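Local coordinates for penicillin-binding protein 2B (Streptococcus pneumoniae, PDB 2WAD) that cross-links the peptides of adjacent glycan strands in peripheral cell-wall peptidoglycan as a penicillin-binding transpeptidase of the elongasome, at residues V387-N399 with G476-G488. Numbering follows the deposited sequence.
Sequences VVKAATISSGWEN and GKLRSTFGEYGLG. Unlike the reference sequence in segment 476-488: Gly476 (reference Glu).
Thr481 is the knob of this helix pair, seated in a hole formed by Ala391, Ser394, Ser395 and Glu398 where helix 389-398 meets helix 476-484, their axes 8.8 Å apart at 120°. Its hydroxyl is the middle of a chain of hydrogen bonds: Ser395 OG donates to Thr481 OG1 (2.9 Å), which in turn donates to Glu398 OE2 (2.7 Å) on the syn side, 31° out of the carboxylate plane. With OG1 anti to the carbonyl carbon, CG2, anti to the backbone N, comes up against Ala391 O. Glu398 OE1 also lies 2.6 Å from Glu484 OE1, so close for two acids that one of them is probably protonated; Glu484 OE2 is bonded to Asn575 N. A second chain of hydrogen bonds runs from Tyr485 OH to Ser394 OG (2.8 Å) and on to Ala390 O. At the C-terminal end of helix 389-398, Asn399 ND2 bonds Ser395 O almost straight (164°).

Toward the start of helix 389-398 the contacts are apolar. Ala391 CB sits at the Phe482 ring edge, 3.5 Å from CD1, and also touches Tyr485; Val388 CG1 meets Leu487 CD1. Gly486, with positive phi, closes the second helix in a Schellman motif that carries Leu487 there.

Helix 389-398 follows the probable nucleophile Ser386, whose OG bonds Lys389 NZ in an SxxK pattern, and helices 445-455, 525-536 and 578-593 pack around the pair within the transpeptidase domain.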
ATOM      1  N   VAL A 387     -18.372 -10.885 -13.388  1.00 32.30           N
ATOM      2  CA  VAL A 387     -18.638  -9.580 -12.796  1.00 32.84           C
ATOM      3  C   VAL A 387     -18.437  -8.459 -13.821  1.00 32.44           C
ATOM      4  O   VAL A 387     -19.165  -7.489 -13.803  1.00 35.78           O
ATOM      5  CB  VAL A 387     -17.827  -9.337 -11.524  1.00 32.24           C
ATOM      6  CG1 VAL A 387     -18.260 -10.340 -10.450  1.00 34.28           C
ATOM      7  CG2 VAL A 387     -16.311  -9.463 -11.804  1.00 33.86           C
ATOM      8  N   VAL A 388     -17.506  -8.622 -14.749  1.00 33.33           N
ATOM      9  CA  VAL A 388     -17.093  -7.543 -15.625  1.00 33.27           C
ATOM     10  C   VAL A 388     -18.032  -7.282 -16.797  1.00 35.34           C
ATOM     11  O   VAL A 388     -17.752  -6.398 -17.593  1.00 35.93           O
ATOM     12  CB  VAL A 388     -15.683  -7.768 -16.232  1.00 34.13           C
ATOM     13  CG1 VAL A 388     -14.611  -7.998 -15.140  1.00 32.59           C
ATOM     14  CG2 VAL A 388     -15.722  -8.856 -17.288  1.00 30.90           C
ATOM     15  N   LYS A 389     -19.146  -8.006 -16.902  1.00 36.05           N
ATOM     16  CA  LYS A 389     -19.964  -7.924 -18.095  1.00 33.22           C
ATOM     17  C   LYS A 389     -20.567  -6.546 -18.383  1.00 33.55           C
ATOM     18  O   LYS A 389     -20.795  -6.178 -19.538  1.00 31.69           O
ATOM     19  CB  LYS A 389     -20.991  -9.060 -18.116  1.00 34.81           C
ATOM     20  CG  LYS A 389     -20.331 -10.392 -18.412  1.00 32.37           C
ATOM     21  CD  LYS A 389     -21.298 -11.570 -18.330  1.00 33.04           C
ATOM     22  CE  LYS A 389     -20.550 -12.849 -18.687  1.00 40.36           C
ATOM     23  NZ  LYS A 389     -21.313 -14.131 -18.586  1.00 34.25           N
ATOM     24  N   ALA A 390     -20.798  -5.767 -17.335  1.00 35.14           N
ATOM     25  CA  ALA A 390     -21.280  -4.395 -17.480  1.00 35.74           C
ATOM     26  C   ALA A 390     -20.272  -3.461 -18.156  1.00 37.30           C
ATOM     27  O   ALA A 390     -20.667  -2.485 -18.823  1.00 36.65           O
ATOM     28  CB  ALA A 390     -21.646  -3.834 -16.141  1.00 33.10           C
ATOM     29  N   ALA A 391     -18.978  -3.737 -17.993  1.00 37.22           N
ATOM     30  CA  ALA A 391     -17.976  -2.901 -18.650  1.00 36.70           C
ATOM     31  C   ALA A 391     -17.931  -3.222 -20.146  1.00 39.82           C
ATOM     32  O   ALA A 391     -17.740  -2.326 -20.971  1.00 42.44           O
ATOM     33  CB  ALA A 391     -16.585  -3.024 -17.985  1.00 33.64           C
ATOM     34  N   THR A 392     -18.122  -4.486 -20.509  1.00 38.42           N
ATOM     35  CA  THR A 392     -18.142  -4.869 -21.928  1.00 36.93           C
ATOM     36  C   THR A 392     -19.309  -4.284 -22.701  1.00 38.06           C
ATOM     37  O   THR A 392     -19.136  -3.854 -23.842  1.00 37.23           O
ATOM     38  CB  THR A 392     -18.214  -6.388 -22.110  1.00 34.29           C
ATOM     39  OG1 THR A 392     -17.180  -6.992 -21.322  1.00 33.78           O
ATOM     40  CG2 THR A 392     -18.016  -6.736 -23.567  1.00 34.75           C
ATOM     41  N   ILE A 393     -20.497  -4.316 -22.098  1.00 37.42           N
ATOM     42  CA  ILE A 393     -21.640  -3.613 -22.649  1.00 35.62           C
ATOM     43  C   ILE A 393     -21.341  -2.121 -22.791  1.00 37.61           C
ATOM     44  O   ILE A 393     -21.712  -1.496 -23.785  1.00 38.23           O
ATOM     45  CB  ILE A 393     -22.925  -3.867 -21.821  1.00 35.95           C
ATOM     46  CG1 ILE A 393     -23.243  -5.365 -21.789  1.00 33.75           C
ATOM     47  CG2 ILE A 393     -24.144  -3.216 -22.462  1.00 34.84           C
ATOM     48  CD1 ILE A 393     -24.372  -5.759 -20.814  1.00 34.53           C
ATOM     49  N   SER A 394     -20.712  -1.517 -21.790  1.00 38.18           N
ATOM     50  CA  SER A 394     -20.386  -0.097 -21.904  1.00 38.47           C
ATOM     51  C   SER A 394     -19.546   0.149 -23.177  1.00 39.12           C
ATOM     52  O   SER A 394     -19.772   1.097 -23.924  1.00 38.23           O
ATOM     53  CB  SER A 394     -19.612   0.381 -20.678  1.00 38.68           C
ATOM     54  OG  SER A 394     -20.369   0.257 -19.486  1.00 37.21           O
ATOM     55  N   SER A 395     -18.566  -0.708 -23.410  1.00 37.81           N
ATOM     56  CA  SER A 395     -17.713  -0.594 -24.579  1.00 39.43           C
ATOM     57  C   SER A 395     -18.523  -0.707 -25.869  1.00 39.28           C
ATOM     58  O   SER A 395     -18.187  -0.061 -26.854  1.00 37.93           O
ATOM     59  CB  SER A 395     -16.604  -1.641 -24.524  1.00 38.49           C
ATOM     60  OG  SER A 395     -15.512  -1.260 -25.345  1.00 39.72           O
ATOM     61  N   GLY A 396     -19.575  -1.527 -25.850  1.00 37.35           N
ATOM     62  CA  GLY A 396     -20.533  -1.634 -26.937  1.00 38.95           C
ATOM     63  C   GLY A 396     -21.256  -0.326 -27.233  1.00 39.44           C
ATOM     64  O   GLY A 396     -21.417   0.042 -28.390  1.00 40.04           O
ATOM     65  N   TRP A 397     -21.714   0.375 -26.200  1.00 38.49           N
ATOM     66  CA  TRP A 397     -22.316   1.688 -26.385  1.00 41.76           C
ATOM     67  C   TRP A 397     -21.303   2.718 -26.916  1.00 43.53           C
ATOM     68  O   TRP A 397     -21.635   3.448 -27.843  1.00 41.68           O
ATOM     69  CB  TRP A 397     -22.944   2.193 -25.080  1.00 44.26           C
ATOM     70  CG  TRP A 397     -24.207   1.470 -24.698  1.00 44.13           C
ATOM     71  CD1 TRP A 397     -25.219   1.101 -25.540  1.00 44.63           C
ATOM     72  CD2 TRP A 397     -24.597   1.041 -23.394  1.00 38.79           C
ATOM     73  NE1 TRP A 397     -26.210   0.475 -24.847  1.00 37.40           N
ATOM     74  CE2 TRP A 397     -25.853   0.413 -23.526  1.00 39.00           C
ATOM     75  CE3 TRP A 397     -24.009   1.123 -22.122  1.00 38.99           C
ATOM     76  CZ2 TRP A 397     -26.529  -0.145 -22.439  1.00 34.01           C
ATOM     77  CZ3 TRP A 397     -24.675   0.564 -21.041  1.00 34.06           C
ATOM     78  CH2 TRP A 397     -25.926  -0.063 -21.208  1.00 38.01           C
ATOM     79  N   GLU A 398     -20.092   2.766 -26.346  1.00 42.46           N
ATOM     80  CA  GLU A 398     -19.070   3.744 -26.737  1.00 43.87           C
ATOM     81  C   GLU A 398     -18.643   3.654 -28.192  1.00 45.14           C
ATOM     82  O   GLU A 398     -18.427   4.679 -28.840  1.00 44.44           O
ATOM     83  CB  GLU A 398     -17.821   3.722 -25.847  1.00 42.01           C
ATOM     84  CG  GLU A 398     -18.126   3.955 -24.393  1.00 42.90           C
ATOM     85  CD  GLU A 398     -16.913   3.782 -23.516  1.00 41.26           C
ATOM     86  OE1 GLU A 398     -16.895   4.382 -22.420  1.00 37.88           O
ATOM     87  OE2 GLU A 398     -15.990   3.036 -23.903  1.00 45.24           O
ATOM     88  N   ASN A 399     -18.553   2.426 -28.690  1.00 43.99           N
ATOM     89  CA  ASN A 399     -18.054   2.168 -30.025  1.00 44.44           C
ATOM     90  C   ASN A 399     -19.146   1.963 -31.084  1.00 43.49           C
ATOM     91  O   ASN A 399     -18.893   1.421 -32.145  1.00 42.80           O
ATOM     92  CB  ASN A 399     -17.050   1.009 -29.960  1.00 41.91           C
ATOM     93  CG  ASN A 399     -15.819   1.392 -29.184  1.00 45.88           C
ATOM     94  OD1 ASN A 399     -14.928   2.037 -29.724  1.00 48.00           O
ATOM     95  ND2 ASN A 399     -15.767   1.030 -27.896  1.00 46.75           N
ATOM     96  N   GLY A 476      -7.769  -2.999 -27.974  1.00 40.56           N
ATOM     97  CA  GLY A 476      -7.460  -1.700 -27.368  1.00 39.04           C
ATOM     98  C   GLY A 476      -8.687  -0.942 -26.893  1.00 39.21           C
ATOM     99  O   GLY A 476      -8.672  -0.279 -25.846  1.00 38.11           O
ATOM    100  N   LYS A 477      -9.756  -1.009 -27.678  1.00 37.71           N
ATOM    101  CA  LYS A 477     -10.980  -0.300 -27.325  1.00 38.71           C
ATOM    102  C   LYS A 477     -11.684  -0.926 -26.120  1.00 39.57           C
ATOM    103  O   LYS A 477     -12.237  -0.206 -25.285  1.00 39.02           O
ATOM    104  CB  LYS A 477     -11.937  -0.261 -28.508  1.00 39.79           C
ATOM    105  CG  LYS A 477     -11.558   0.708 -29.614  1.00 43.90           C
ATOM    106  CD  LYS A 477     -12.484   0.519 -30.815  1.00 43.66           C
ATOM    107  CE  LYS A 477     -12.028   1.377 -31.999  1.00 54.35           C
ATOM    108  NZ  LYS A 477     -13.106   1.557 -33.019  1.00 52.44           N
ATOM    109  N   LEU A 478     -11.691  -2.261 -26.072  1.00 37.99           N
ATOM    110  CA  LEU A 478     -12.235  -3.007 -24.945  1.00 35.98           C
ATOM    111  C   LEU A 478     -11.466  -2.667 -23.674  1.00 36.13           C
ATOM    112  O   LEU A 478     -12.084  -2.284 -22.674  1.00 34.67           O
ATOM    113  CB  LEU A 478     -12.192  -4.530 -25.217  1.00 35.56           C
ATOM    114  CG  LEU A 478     -12.826  -5.444 -24.150  1.00 34.77           C
ATOM    115  CD1 LEU A 478     -14.376  -5.314 -24.120  1.00 33.37           C
ATOM    116  CD2 LEU A 478     -12.432  -6.912 -24.335  1.00 34.51           C
ATOM    117  N   ARG A 479     -10.134  -2.806 -23.717  1.00 34.22           N
ATOM    118  CA  ARG A 479      -9.289  -2.561 -22.551  1.00 31.58           C
ATOM    119  C   ARG A 479      -9.315  -1.100 -22.105  1.00 35.82           C
ATOM    120  O   ARG A 479      -9.116  -0.762 -20.920  1.00 34.48           O
ATOM    121  CB  ARG A 479      -7.846  -3.016 -22.784  1.00 34.98           C
ATOM    122  CG  ARG A 479      -7.615  -4.526 -22.914  1.00 31.36           C
ATOM    123  CD  ARG A 479      -6.128  -4.837 -23.124  1.00 29.35           C
ATOM    124  NE  ARG A 479      -5.784  -6.203 -22.720  1.00 34.51           N
ATOM    125  CZ  ARG A 479      -4.759  -6.908 -23.187  1.00 37.16           C
ATOM    126  NH1 ARG A 479      -3.934  -6.381 -24.094  1.00 32.55           N
ATOM    127  NH2 ARG A 479      -4.543  -8.140 -22.739  1.00 31.74           N
ATOM    128  N   SER A 480      -9.605  -0.221 -23.055  1.00 35.27           N
ATOM    129  CA  SER A 480      -9.749   1.191 -22.711  1.00 35.40           C
ATOM    130  C   SER A 480     -11.006   1.448 -21.898  1.00 35.30           C
ATOM    131  O   SER A 480     -10.969   2.148 -20.870  1.00 34.94           O
ATOM    132  CB  SER A 480      -9.641   2.084 -23.963  1.00 35.76           C
ATOM    133  OG  SER A 480     -10.239   3.352 -23.758  1.00 37.66           O
ATOM    134  N   THR A 481     -12.134   0.912 -22.352  1.00 34.32           N
ATOM    135  CA  THR A 481     -13.319   0.931 -21.488  1.00 32.34           C
ATOM    136  C   THR A 481     -13.087   0.285 -20.122  1.00 32.08           C
ATOM    137  O   THR A 481     -13.433   0.862 -19.102  1.00 34.77           O
ATOM    138  CB  THR A 481     -14.525   0.240 -22.145  1.00 32.16           C
ATOM    139  OG1 THR A 481     -14.668   0.739 -23.481  1.00 34.41           O
ATOM    140  CG2 THR A 481     -15.790   0.531 -21.332  1.00 33.70           C
ATOM    141  N   PHE A 482     -12.566  -0.941 -20.088  1.00 34.41           N
ATOM    142  CA  PHE A 482     -12.191  -1.574 -18.818  1.00 33.41           C
ATOM    143  C   PHE A 482     -11.378  -0.635 -17.904  1.00 35.09           C
ATOM    144  O   PHE A 482     -11.727  -0.456 -16.732  1.00 34.23           O
ATOM    145  CB  PHE A 482     -11.408  -2.863 -19.096  1.00 35.29           C
ATOM    146  CG  PHE A 482     -12.255  -4.008 -19.632  1.00 33.76           C
ATOM    147  CD1 PHE A 482     -13.636  -4.003 -19.515  1.00 39.00           C
ATOM    148  CD2 PHE A 482     -11.664  -5.103 -20.234  1.00 34.31           C
ATOM    149  CE1 PHE A 482     -14.409  -5.055 -20.005  1.00 43.36           C
ATOM    150  CE2 PHE A 482     -12.430  -6.181 -20.689  1.00 42.59           C
ATOM    151  CZ  PHE A 482     -13.814  -6.157 -20.595  1.00 37.37           C
ATOM    152  N   GLY A 483     -10.322  -0.019 -18.440  1.00 32.94           N
ATOM    153  CA  GLY A 483      -9.543   0.994 -17.729  1.00 32.22           C
ATOM    154  C   GLY A 483     -10.337   2.176 -17.189  1.00 35.86           C
ATOM    155  O   GLY A 483     -10.023   2.700 -16.114  1.00 34.60           O
ATOM    156  N   GLU A 484     -11.403   2.579 -17.884  1.00 35.70           N
ATOM    157  CA  GLU A 484     -12.293   3.620 -17.352  1.00 37.11           C
ATOM    158  C   GLU A 484     -12.941   3.260 -16.012  1.00 35.39           C
ATOM    159  O   GLU A 484     -13.424   4.140 -15.289  1.00 34.30           O
ATOM    160  CB  GLU A 484     -13.407   3.944 -18.344  1.00 36.32           C
ATOM    161  CG  GLU A 484     -12.946   4.683 -19.600  1.00 39.74           C
ATOM    162  CD  GLU A 484     -14.144   5.043 -20.461  1.00 40.78           C
ATOM    163  OE1 GLU A 484     -14.612   4.189 -21.229  1.00 42.94           O
ATOM    164  OE2 GLU A 484     -14.647   6.173 -20.360  1.00 46.03           O
ATOM    165  N   TYR A 485     -12.967   1.966 -15.695  1.00 34.70           N
ATOM    166  CA  TYR A 485     -13.618   1.491 -14.482  1.00 31.13           C
ATOM    167  C   TYR A 485     -12.571   1.032 -13.501  1.00 34.36           C
ATOM    168  O   TYR A 485     -12.886   0.554 -12.385  1.00 31.88           O
ATOM    169  CB  TYR A 485     -14.560   0.343 -14.778  1.00 32.70           C
ATOM    170  CG  TYR A 485     -15.897   0.724 -15.369  1.00 33.29           C
ATOM    171  CD1 TYR A 485     -16.959   1.099 -14.564  1.00 30.71           C
ATOM    172  CD2 TYR A 485     -16.135   0.574 -16.736  1.00 36.64           C
ATOM    173  CE1 TYR A 485     -18.217   1.417 -15.132  1.00 33.82           C
ATOM    174  CE2 TYR A 485     -17.372   0.852 -17.294  1.00 30.09           C
ATOM    175  CZ  TYR A 485     -18.418   1.269 -16.494  1.00 37.78           C
ATOM    176  OH  TYR A 485     -19.652   1.566 -17.071  1.00 32.97           O
ATOM    177  N   GLY A 486     -11.316   1.194 -13.918  1.00 31.62           N
ATOM    178  CA  GLY A 486     -10.177   0.800 -13.094  1.00 29.49           C
ATOM    179  C   GLY A 486      -9.769  -0.646 -13.281  1.00 29.80           C
ATOM    180  O   GLY A 486      -8.935  -1.193 -12.551  1.00 29.73           O
ATOM    181  N   LEU A 487     -10.369  -1.305 -14.257  1.00 31.14           N
ATOM    182  CA  LEU A 487     -10.008  -2.694 -14.540  1.00 30.33           C
ATOM    183  C   LEU A 487      -8.804  -2.713 -15.503  1.00 31.90           C
ATOM    184  O   LEU A 487      -8.968  -2.527 -16.705  1.00 32.43           O
ATOM    185  CB  LEU A 487     -11.218  -3.407 -15.167  1.00 29.20           C
ATOM    186  CG  LEU A 487     -12.510  -3.400 -14.323  1.00 30.83           C
ATOM    187  CD1 LEU A 487     -13.695  -3.965 -15.060  1.00 27.92           C
ATOM    188  CD2 LEU A 487     -12.279  -4.181 -13.022  1.00 29.95           C
ATOM    189  N   GLY A 488      -7.598  -2.934 -14.990  1.00 33.70           N
ATOM    190  CA  GLY A 488      -6.387  -2.920 -15.822  1.00 33.02           C
ATOM    191  C   GLY A 488      -5.660  -1.582 -15.794  1.00 35.37           C
ATOM    192  O   GLY A 488      -4.670  -1.412 -16.483  1.00 34.04           O
TER
HETATM  193  O   HOH W   1     -13.234   1.781 -26.215  1.00 41.00           O